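Local structure of lipocalin AI-4 (Rhodnius prolixus, 5H9L) at residues A[24-29]-A[98-103]; A[44-49]-A[56-61]; A[107-112]-A[119-124]. The protein probably binds and sequesters eicosanoid lipids in a lipocalin barrel, here occupied by a hydroxy-eicosatetraenoic acid with glutathione beside it, an arrangement resembling a split cysteinyl leukotriene. All blocks are in the same frame, centred on the assembly; numbering follows the deposited sequence. Where two conformers were deposited one is given.

Overall arrangement
From the N terminus, the chain first forms the short helix 23-26, and contact 1 closes a long loop by bringing residues 24-29 against residues 98-103 at the end of strand 90-100. Contact 2, the hairpin of strands 46-51 and 55-60, is nested inside that loop. Contact 3 follows in series: strand 105-112 turns back into strand 120-127. Contacts 2 and 3 are hairpins of one curled antiparallel sheet, which contact 1 reaches through strand 90-100; the centres lie about 16 to 17 Å apart. Contact 1 lies by the methyl end of the bound fatty acid, contact 2 flanks its unsaturated chain and contact 3 holds its carboxylate. Contact 1 adjoins contact 3 through backbone pairing of strands 90-100 and 105-112.

Contact 1 of 3, residues A[24-29]-A[98-103]; sequences NRFFTG and VETDYA. With EAH ((5S,7E,9E,11Z,14Z)-5-hydroxyicosa-7,9,11,14-tetraenoic acid), chain B.
With chi1 at -60°, Arg25 sets CG opposite its carbonyl carbon, and a bend at chi3 (61°) folds the guanidinium back over Tyr102, whose own CG also stands opposite the carbonyl carbon. The two side chains cross at about a right angle. Arg25 CZ comes within 3.5 Å of Tyr102 CD2, with the flat groups inclined by 32° and the overlap displaced toward the rim of the ring. The aliphatic root of the arginine takes part as well, Arg25 CB lying 3.5 Å from Tyr102 CD1. The opposite face of the tyrosine ring carries the methyl CG2 of Thr100, which leaves the ring sandwiched between Arg25 of the helix and Thr100, the last residue of strand 90-100.

A water makes a polar link between the two segments: it accepts from Arg25 NH2 at 3.0 Å and donates to Asp101 O at 2.8 Å. The loop bearing Tyr102 is shaped from within by an ST turn, Tyr102 N donating to Thr100 OG1 over 2.9 Å. The same hydroxyl is hydrogen-bonded to Tyr105 O, and it lies near the plane of the Phe26 ring, at the edge. Phe26 packs its CB against Tyr102 CD1 at 4.1 Å, while its ring reaches inward until CE2 is 3.9 Å from C19 of the fatty acid.

The junction illustrates how a lipocalin barrel is closed at one end by a short helix ahead of the first strand. Phe26 stacks on Trp31, probably the tryptophan of the family's Gly-X-Trp signature, and touches Ala106 and Leu108 of strand 105-112. Tyr102 OH is hydrogen-bonded to Asp22 N, and Arg128 joins both sides by binding Thr28 O and Tyr102 O, beside helix 23-26 and just beyond strand 90-100.

Contact 2 of 3, residues A[44-49]-A[56-61]; sequences RCEKYQ and LNFNGK. With GSH (glutathione), chain C; EAH ((5S,7E,9E,11Z,14Z)-5-hydroxyicosa-7,9,11,14-tetraenoic acid), chain B.
Tyr48 and Phe58 stack across a beta hairpin, strands 46-51 and 55-60 of the lipocalin barrel, whose local axes run antiparallel and 4.6 Å apart at closest approach. The regular ladder is seen where Gln49 and Asn57 form a hydrogen-bonded pair, Gln49 N donating to Asn57 O and Asn57 N to Gln49 O. Farther along, a side chain does the work of the backbone. Asn59 turns its amide toward the other strand with CG lodged between its own N and carbonyl carbon (chi1 55°). Its ND2 donates to Cys45 O at 3.0 Å and its OD1 receives Lys47 N at 2.8 Å, so both ends of the amide are used and its rotation is fixed.

Aromatic packing dominates the ligand-facing side. The Tyr48 and Phe58 rings form an offset stack, centroids 4.4 Å apart and planes inclined by 16°, while Phe58 CB makes a CH-pi contact over the centre of the tyrosine ring. The fatty acid meets both residues: Phe58 CE1 lies 3.4 Å from its C11, and Tyr48 CD2 touches C18.

Charged and polar groups gather at the other end. Arg44 NH1 forms a salt bridge with Glu46 OE2 at 2.7 Å, met on the anti side of the carboxylate. The second oxygen, OE1, accepts from Tyr48 OH, itself hydrogen-bonded to Arg110 NH1 of the facing hairpin. These bonds would help to fix the hydroxyl end of Tyr48, while the stack on Phe58 limits the tilt of its ring. Arg44 NH2 makes a second salt bridge to Glu40.

Lys61 connects the hairpin to both bound molecules. Its CG sits over one face of the Arg44 guanidinium, its backbone N donates to glutathione O31 at 3.0 Å, and its NZ donates to the fatty-acid hydroxyl O3 at 3.3 Å.

Contact 3 of 3, residues A[107-112]-A[119-124]; sequences LLYRCG and PKDNFL. With EAH ((5S,7E,9E,11Z,14Z)-5-hydroxyicosa-7,9,11,14-tetraenoic acid), chain B.
The hairpin of strands 105-112 and 120-127 supplies the carboxylate site of the lipid pocket, and it does so from the facing pair Arg110 and Asn122. Arg110 reaches inward with CG anti to the backbone N (chi1 -176°) and a bend at chi3, which presents two N-H groups to the fatty acid: NE donates to O2 at 2.8 Å and NH2 to O1 at 2.9 Å. Asn122 ND2 adds a third bond, 3.0 Å to O1, while its OD1 accepts from Asp38 N, an interaction that orients the amide. The paired N-H groups of a guanidinium on both oxygens are consistent with a carboxylate bound in its ionised form. The guanidinium is itself sandwiched. Leu124 CD1 sits over the centre of one face, 3.5 Å from Arg110 CZ, and C9 of the lipid lies over the opposite face, toward its rim.

The other side of the ribbon carries Tyr109, Asp121 and Phe123. Tyr109 OH donates at 2.7 Å to Asp121 OD2, which accepts through its anti lone pair, the one pointing away from OD1, and Asp121 OD1 forms a salt bridge with Arg37. Tyr109 CD1 approaches Phe123 CZ to 3.6 Å, the ring planes inclined by 53°.

Backbone bonds join Leu108 with Leu124, Arg110 with Asn122 and Gly112 with Lys120. Strand 90-100 pairs with the far edge of strand 105-112, and strand 30-36 flanks strand 120-127, where Leu33 and Ser36 touch Leu124. Across the outward side passes the N-terminal segment, joined through the Cys10-Cys111 disulfide and through Asn11 N at Tyr109 OH.

Contact 1 of 3, residues A[24-29]-A[98-103]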
# COMPACT_ATOMS: atom_id res chain seq x y z
N ASN A 24 -9.57 11.27 4.04
CA ASN A 24 -9.18 12.33 4.97
C ASN A 24 -8.58 11.77 6.26
O ASN A 24 -7.72 12.39 6.88
CB ASN A 24 -10.40 13.21 5.30
CG ASN A 24 -10.00 14.54 5.91
OD1 ASN A 24 -8.88 15.01 5.73
ND2 ASN A 24 -10.92 15.15 6.64
N ARG A 25 -9.03 10.58 6.66
CA ARG A 25 -8.54 9.94 7.88
C ARG A 25 -7.38 8.99 7.62
O ARG A 25 -6.59 8.70 8.52
CB ARG A 25 -9.68 9.20 8.58
CG ARG A 25 -10.83 10.10 9.00
CD ARG A 25 -11.97 9.30 9.61
NE ARG A 25 -11.53 8.59 10.80
CZ ARG A 25 -12.11 7.50 11.28
NH1 ARG A 25 -13.17 6.99 10.67
NH2 ARG A 25 -11.63 6.92 12.37
N PHE A 26 -7.27 8.48 6.40
CA PHE A 26 -6.20 7.53 6.09
C PHE A 26 -4.87 8.22 5.75
O PHE A 26 -3.81 7.84 6.25
CB PHE A 26 -6.59 6.60 4.94
CG PHE A 26 -5.48 5.69 4.53
CD1 PHE A 26 -5.13 4.62 5.33
CD2 PHE A 26 -4.74 5.93 3.39
CE1 PHE A 26 -4.08 3.79 4.98
CE2 PHE A 26 -3.70 5.11 3.02
CZ PHE A 26 -3.35 4.04 3.83
N PHE A 27 -4.94 9.21 4.86
CA PHE A 27 -3.76 9.91 4.38
C PHE A 27 -3.36 11.03 5.35
O PHE A 27 -3.32 12.21 4.98
CB PHE A 27 -4.00 10.47 2.98
CG PHE A 27 -4.17 9.41 1.93
CD1 PHE A 27 -3.07 8.68 1.49
CD2 PHE A 27 -5.41 9.15 1.36
CE1 PHE A 27 -3.21 7.72 0.51
CE2 PHE A 27 -5.56 8.19 0.38
CZ PHE A 27 -4.45 7.47 -0.05
N THR A 28 -3.09 10.63 6.58
CA THR A 28 -2.61 11.52 7.62
C THR A 28 -1.60 10.73 8.46
O THR A 28 -1.70 9.50 8.56
CB THR A 28 -3.76 12.05 8.49
OG1 THR A 28 -3.29 13.12 9.33
CG2 THR A 28 -4.34 10.94 9.35
N GLY A 29 -0.61 11.42 9.00
CA GLY A 29 0.37 10.80 9.87
C GLY A 29 1.35 9.85 9.19
O GLY A 29 1.60 9.95 7.99
N VAL A 98 -7.90 -1.87 1.38
CA VAL A 98 -8.87 -2.94 1.50
C VAL A 98 -9.67 -2.86 2.80
O VAL A 98 -10.90 -2.97 2.80
CB VAL A 98 -8.19 -4.31 1.40
CG1 VAL A 98 -9.22 -5.44 1.51
CG2 VAL A 98 -7.40 -4.42 0.10
N GLU A 99 -8.96 -2.67 3.91
CA GLU A 99 -9.58 -2.52 5.22
C GLU A 99 -8.68 -1.65 6.08
O GLU A 99 -7.48 -1.77 6.01
CB GLU A 99 -9.76 -3.88 5.90
CG GLU A 99 -10.93 -4.71 5.40
CD GLU A 99 -12.17 -4.52 6.24
OE1 GLU A 99 -12.28 -5.17 7.30
OE2 GLU A 99 -13.03 -3.70 5.85
N THR A 100 -9.26 -0.78 6.90
CA THR A 100 -8.47 -0.00 7.86
C THR A 100 -9.34 0.46 9.01
O THR A 100 -10.55 0.66 8.84
CB THR A 100 -7.78 1.23 7.20
OG1 THR A 100 -6.97 1.92 8.16
CG2 THR A 100 -8.81 2.19 6.64
N ASP A 101 -8.75 0.62 10.19
CA ASP A 101 -9.43 1.29 11.29
C ASP A 101 -8.85 2.69 11.52
O ASP A 101 -9.22 3.37 12.46
CB ASP A 101 -9.39 0.44 12.59
CG ASP A 101 -8.01 0.42 13.25
OD1 ASP A 101 -7.01 0.80 12.62
OD2 ASP A 101 -7.94 -0.01 14.43
N TYR A 102 -7.95 3.10 10.62
CA TYR A 102 -7.33 4.44 10.56
C TYR A 102 -6.32 4.73 11.67
O TYR A 102 -5.27 5.33 11.41
CB TYR A 102 -8.39 5.55 10.53
CG TYR A 102 -9.39 5.39 9.41
CD1 TYR A 102 -9.08 5.78 8.10
CD2 TYR A 102 -10.62 4.82 9.64
CE1 TYR A 102 -9.99 5.62 7.06
CE2 TYR A 102 -11.54 4.66 8.61
CZ TYR A 102 -11.22 5.06 7.33
OH TYR A 102 -12.14 4.89 6.32
N ALA A 103 -6.62 4.33 12.90
CA ALA A 103 -5.79 4.63 14.06
C ALA A 103 -4.76 3.57 14.39
O ALA A 103 -3.87 3.82 15.21
CB ALA A 103 -6.69 4.86 15.29
O1 EAH B . 5.23 -4.71 -2.84
C1 EAH B . 4.79 -4.68 -4.02
O2 EAH B . 3.90 -3.85 -4.33
C2 EAH B . 5.32 -5.66 -5.04
C3 EAH B . 6.29 -4.97 -5.97
C4 EAH B . 7.42 -4.44 -5.13
C5 EAH B . 8.02 -3.24 -5.82
O3 EAH B . 9.27 -2.96 -5.24
C6 EAH B . 7.22 -2.13 -5.62
C7 EAH B . 7.35 -0.82 -5.22
C8 EAH B . 6.31 0.03 -5.21
C9 EAH B . 6.36 1.21 -4.28
C10 EAH B . 5.36 2.11 -4.25
C11 EAH B . 5.34 3.12 -3.12
C12 EAH B . 4.38 4.04 -2.94
C13 EAH B . 3.17 4.22 -3.85
C14 EAH B . 2.16 3.11 -3.64
C15 EAH B . 1.37 2.99 -2.54
C16 EAH B . 1.39 3.95 -1.38
C17 EAH B . 0.77 3.30 -0.16
C18 EAH B . 1.19 4.01 1.11
C19 EAH B . 0.00 4.68 1.77
C20 EAH B . 0.39 5.14 3.16
O HOH W 1 -11.83 4.08 13.25

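Contact 2 of 3, residues A[44-49]-A[56-61]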
# COMPACT_ATOMS: atom_id res chain seq x y z
N ARG A 44 13.24 -4.82 5.38
CA ARG A 44 13.51 -3.45 5.79
C ARG A 44 12.33 -2.90 6.57
O ARG A 44 11.26 -3.53 6.62
CB ARG A 44 13.81 -2.57 4.57
CG ARG A 44 15.06 -2.98 3.80
CD ARG A 44 15.18 -2.21 2.48
NE ARG A 44 14.12 -2.61 1.56
CZ ARG A 44 13.09 -1.84 1.21
NH1 ARG A 44 13.00 -0.60 1.66
NH2 ARG A 44 12.17 -2.30 0.37
N CYS A 45 12.50 -1.72 7.15
CA CYS A 45 11.38 -1.03 7.78
C CYS A 45 11.12 0.30 7.08
O CYS A 45 11.82 1.29 7.32
CB CYS A 45 11.63 -0.76 9.26
SG CYS A 45 10.18 -0.09 10.13
N GLU A 46 10.12 0.29 6.22
CA GLU A 46 9.71 1.48 5.49
C GLU A 46 8.65 2.24 6.26
O GLU A 46 7.60 1.68 6.59
CB GLU A 46 9.17 1.08 4.11
CG GLU A 46 10.22 0.50 3.19
CD GLU A 46 9.71 0.33 1.76
OE1 GLU A 46 8.49 0.23 1.53
OE2 GLU A 46 10.56 0.28 0.85
N LYS A 47 8.94 3.51 6.51
CA LYS A 47 8.00 4.43 7.14
C LYS A 47 7.45 5.37 6.08
O LYS A 47 8.18 6.14 5.48
CB LYS A 47 8.67 5.23 8.26
CG LYS A 47 7.73 6.23 8.93
CD LYS A 47 8.38 6.97 10.10
CE LYS A 47 9.37 8.01 9.62
NZ LYS A 47 9.87 8.85 10.74
N TYR A 48 6.15 5.28 5.85
CA TYR A 48 5.48 6.13 4.89
C TYR A 48 4.94 7.37 5.59
O TYR A 48 4.06 7.28 6.43
CB TYR A 48 4.37 5.33 4.18
CG TYR A 48 4.88 4.30 3.20
CD1 TYR A 48 5.52 3.14 3.64
CD2 TYR A 48 4.73 4.48 1.83
CE1 TYR A 48 6.00 2.19 2.73
CE2 TYR A 48 5.20 3.53 0.92
CZ TYR A 48 5.83 2.40 1.37
OH TYR A 48 6.31 1.47 0.48
N GLN A 49 5.49 8.52 5.23
CA GLN A 49 5.06 9.80 5.77
C GLN A 49 4.06 10.44 4.83
O GLN A 49 4.31 10.54 3.62
CB GLN A 49 6.26 10.72 5.98
CG GLN A 49 7.34 10.08 6.86
CD GLN A 49 8.49 11.01 7.16
OE1 GLN A 49 9.65 10.69 6.89
NE2 GLN A 49 8.18 12.17 7.73
N LEU A 56 3.32 11.80 -0.43
CA LEU A 56 3.95 10.93 0.55
C LEU A 56 5.44 10.82 0.32
O LEU A 56 5.96 11.13 -0.76
CB LEU A 56 3.28 9.56 0.58
CG LEU A 56 3.22 8.61 -0.62
CD1 LEU A 56 4.51 7.80 -0.74
CD2 LEU A 56 2.03 7.68 -0.47
N ASN A 57 6.13 10.45 1.38
CA ASN A 57 7.57 10.26 1.37
C ASN A 57 7.84 8.94 2.06
O ASN A 57 7.20 8.65 3.06
CB ASN A 57 8.29 11.40 2.11
CG ASN A 57 8.32 12.70 1.32
OD1 ASN A 57 7.74 12.82 0.25
ND2 ASN A 57 9.02 13.69 1.87
N PHE A 58 8.75 8.13 1.53
CA PHE A 58 9.17 6.98 2.32
C PHE A 58 10.62 6.65 2.06
O PHE A 58 11.19 7.06 1.06
CB PHE A 58 8.28 5.75 2.07
CG PHE A 58 8.42 5.13 0.70
CD1 PHE A 58 7.66 5.60 -0.36
CD2 PHE A 58 9.25 4.04 0.48
CE1 PHE A 58 7.76 5.04 -1.62
CE2 PHE A 58 9.35 3.47 -0.78
CZ PHE A 58 8.60 3.97 -1.83
N ASN A 59 11.23 5.91 2.99
CA ASN A 59 12.62 5.49 2.88
C ASN A 59 12.70 4.18 2.11
O ASN A 59 12.54 3.10 2.67
CB ASN A 59 13.27 5.35 4.27
CG ASN A 59 12.51 4.42 5.20
OD1 ASN A 59 11.30 4.56 5.40
ND2 ASN A 59 13.21 3.46 5.80
N GLY A 60 12.93 4.28 0.80
CA GLY A 60 12.95 3.12 -0.07
C GLY A 60 14.26 2.36 -0.12
O GLY A 60 15.20 2.68 0.61
N LYS A 61 14.30 1.35 -0.99
CA LYS A 61 15.41 0.40 -1.06
C LYS A 61 16.77 1.06 -1.15
O LYS A 61 17.74 0.59 -0.54
CB LYS A 61 15.22 -0.54 -2.26
CG LYS A 61 14.28 -1.70 -2.00
CD LYS A 61 13.88 -2.41 -3.28
CE LYS A 61 12.99 -1.53 -4.14
NZ LYS A 61 12.47 -2.24 -5.34
N1 GSH C . 12.76 -3.15 -13.39
CA1 GSH C . 12.64 -1.90 -14.03
C1 GSH C . 14.02 -1.27 -14.17
O11 GSH C . 15.01 -1.80 -13.59
O12 GSH C . 14.16 -0.22 -14.86
CB1 GSH C . 11.75 -0.95 -13.23
CG1 GSH C . 12.28 -0.80 -11.81
CD1 GSH C . 11.41 0.14 -11.01
OE1 GSH C . 10.60 0.89 -11.53
N2 GSH C . 11.56 0.15 -9.57
CA2 GSH C . 10.74 1.06 -8.80
C2 GSH C . 11.63 1.65 -7.72
O2 GSH C . 12.71 2.13 -8.01
CB2 GSH C . 9.58 0.36 -8.22
SG2 GSH C . 10.04 -1.24 -7.57
N3 GSH C . 11.21 1.64 -6.37
CA3 GSH C . 12.08 2.21 -5.39
C3 GSH C . 11.60 1.72 -4.04
O31 GSH C . 12.22 2.07 -3.02
O32 GSH C . 10.59 0.98 -3.98
O1 EAH B . 5.23 -4.71 -2.84
C1 EAH B . 4.79 -4.68 -4.02
O2 EAH B . 3.90 -3.85 -4.33
C2 EAH B . 5.32 -5.66 -5.04
C3 EAH B . 6.29 -4.97 -5.97
C4 EAH B . 7.42 -4.44 -5.13
C5 EAH B . 8.02 -3.24 -5.82
O3 EAH B . 9.27 -2.96 -5.24
C6 EAH B . 7.22 -2.13 -5.62
C7 EAH B . 7.35 -0.82 -5.22
C8 EAH B . 6.31 0.03 -5.21
C9 EAH B . 6.36 1.21 -4.28
C10 EAH B . 5.36 2.11 -4.25
C11 EAH B . 5.34 3.12 -3.12
C12 EAH B . 4.38 4.04 -2.94
C13 EAH B . 3.17 4.22 -3.85
C14 EAH B . 2.16 3.11 -3.64
C15 EAH B . 1.37 2.99 -2.54
C16 EAH B . 1.39 3.95 -1.38
C17 EAH B . 0.77 3.30 -0.16
C18 EAH B . 1.19 4.01 1.11
C19 EAH B . 0.00 4.68 1.77
C20 EAH B . 0.39 5.14 3.16
O HOH W 2 14.34 0.97 3.36

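Contact 3 of 3, residues A[107-112]-A[119-124]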
# COMPACT_ATOMS: atom_id res chain seq x y z
N LEU A 107 -4.82 -2.61 5.75
CA LEU A 107 -4.48 -3.63 4.76
C LEU A 107 -4.67 -3.02 3.37
O LEU A 107 -5.79 -2.59 3.04
CB LEU A 107 -5.37 -4.87 4.92
CG LEU A 107 -5.15 -6.00 3.93
CD1 LEU A 107 -3.78 -6.64 4.12
CD2 LEU A 107 -6.28 -7.03 4.04
N LEU A 108 -3.60 -2.99 2.58
CA LEU A 108 -3.63 -2.40 1.24
C LEU A 108 -3.30 -3.41 0.17
O LEU A 108 -2.61 -4.40 0.44
CB LEU A 108 -2.63 -1.24 1.13
CG LEU A 108 -3.09 0.16 1.55
CD1 LEU A 108 -3.49 0.16 3.02
CD2 LEU A 108 -2.00 1.20 1.28
N TYR A 109 -3.82 -3.17 -1.02
CA TYR A 109 -3.38 -3.86 -2.22
C TYR A 109 -2.57 -2.88 -3.06
O TYR A 109 -2.98 -1.73 -3.20
CB TYR A 109 -4.60 -4.38 -2.99
CG TYR A 109 -4.28 -5.02 -4.32
CD1 TYR A 109 -3.71 -6.28 -4.40
CD2 TYR A 109 -4.56 -4.35 -5.51
CE1 TYR A 109 -3.42 -6.86 -5.63
CE2 TYR A 109 -4.27 -4.92 -6.73
CZ TYR A 109 -3.70 -6.17 -6.78
OH TYR A 109 -3.42 -6.72 -8.02
N ARG A 110 -1.46 -3.33 -3.63
CA ARG A 110 -0.61 -2.48 -4.44
C ARG A 110 -0.27 -3.23 -5.72
O ARG A 110 -0.04 -4.44 -5.69
CB ARG A 110 0.66 -2.08 -3.69
CG ARG A 110 1.54 -1.10 -4.45
CD ARG A 110 2.59 -0.43 -3.59
NE ARG A 110 3.57 -1.38 -3.09
CZ ARG A 110 4.46 -1.12 -2.14
NH1 ARG A 110 4.50 0.08 -1.56
NH2 ARG A 110 5.30 -2.06 -1.75
N CYS A 111 -0.24 -2.53 -6.85
CA CYS A 111 0.05 -3.17 -8.12
C CYS A 111 0.67 -2.18 -9.09
O CYS A 111 0.37 -0.99 -9.03
CB CYS A 111 -1.23 -3.77 -8.72
SG CYS A 111 -1.05 -4.80 -10.22
N GLY A 112 1.52 -2.66 -9.99
CA GLY A 112 2.09 -1.81 -11.01
C GLY A 112 2.77 -2.66 -12.07
O GLY A 112 3.00 -3.85 -11.86
N PRO A 119 2.10 -7.43 -14.55
CA PRO A 119 2.01 -6.68 -13.29
C PRO A 119 2.68 -7.41 -12.13
O PRO A 119 2.73 -8.64 -12.10
CB PRO A 119 0.51 -6.55 -13.06
CG PRO A 119 -0.09 -7.69 -13.83
CD PRO A 119 0.78 -7.88 -15.03
N LYS A 120 3.21 -6.63 -11.20
CA LYS A 120 3.70 -7.14 -9.94
C LYS A 120 2.84 -6.55 -8.84
O LYS A 120 2.72 -5.32 -8.74
CB LYS A 120 5.18 -6.80 -9.71
CG LYS A 120 6.12 -7.37 -10.75
CD LYS A 120 7.58 -7.34 -10.31
CE LYS A 120 7.83 -6.40 -9.14
NZ LYS A 120 9.21 -6.57 -8.59
N ASP A 121 2.21 -7.39 -8.03
CA ASP A 121 1.30 -6.87 -7.02
C ASP A 121 1.61 -7.45 -5.65
O ASP A 121 2.51 -8.29 -5.51
CB ASP A 121 -0.17 -7.10 -7.42
CG ASP A 121 -0.58 -8.57 -7.46
OD1 ASP A 121 0.22 -9.46 -7.13
OD2 ASP A 121 -1.76 -8.83 -7.82
N ASN A 122 0.90 -6.99 -4.64
CA ASN A 122 1.17 -7.40 -3.26
C ASN A 122 0.03 -7.00 -2.37
O ASN A 122 -0.71 -6.07 -2.70
CB ASN A 122 2.46 -6.75 -2.74
CG ASN A 122 3.25 -7.65 -1.79
OD1 ASN A 122 2.75 -8.65 -1.29
ND2 ASN A 122 4.51 -7.27 -1.55
N PHE A 123 -0.11 -7.69 -1.24
CA PHE A 123 -0.95 -7.19 -0.15
C PHE A 123 -0.03 -6.76 0.98
O PHE A 123 0.93 -7.46 1.30
CB PHE A 123 -1.95 -8.24 0.33
CG PHE A 123 -3.09 -8.45 -0.63
CD1 PHE A 123 -2.99 -9.36 -1.66
CD2 PHE A 123 -4.28 -7.74 -0.47
CE1 PHE A 123 -4.05 -9.56 -2.54
CE2 PHE A 123 -5.33 -7.93 -1.32
CZ PHE A 123 -5.23 -8.85 -2.36
N LEU A 124 -0.34 -5.61 1.56
CA LEU A 124 0.55 -4.91 2.48
C LEU A 124 -0.19 -4.63 3.77
O LEU A 124 -1.32 -4.14 3.73
CB LEU A 124 1.02 -3.58 1.88
CG LEU A 124 1.63 -3.62 0.47
CD1 LEU A 124 1.92 -2.21 -0.03
CD2 LEU A 124 2.88 -4.45 0.46
O1 EAH B . 5.23 -4.71 -2.84
C1 EAH B . 4.79 -4.68 -4.02
O2 EAH B . 3.90 -3.85 -4.33
C2 EAH B . 5.32 -5.66 -5.04
C3 EAH B . 6.29 -4.97 -5.97
C4 EAH B . 7.42 -4.44 -5.13
C5 EAH B . 8.02 -3.24 -5.82
O3 EAH B . 9.27 -2.96 -5.24
C6 EAH B . 7.22 -2.13 -5.62
C7 EAH B . 7.35 -0.82 -5.22
C8 EAH B . 6.31 0.03 -5.21
C9 EAH B . 6.36 1.21 -4.28
C10 EAH B . 5.36 2.11 -4.25
C11 EAH B . 5.34 3.12 -3.12
C12 EAH B . 4.38 4.04 -2.94
C13 EAH B . 3.17 4.22 -3.85
C14 EAH B . 2.16 3.11 -3.64
C15 EAH B . 1.37 2.99 -2.54
C16 EAH B . 1.39 3.95 -1.38
C17 EAH B . 0.77 3.30 -0.16
C18 EAH B . 1.19 4.01 1.11
C19 EAH B . 0.00 4.68 1.77
C20 EAH B . 0.39 5.14 3.16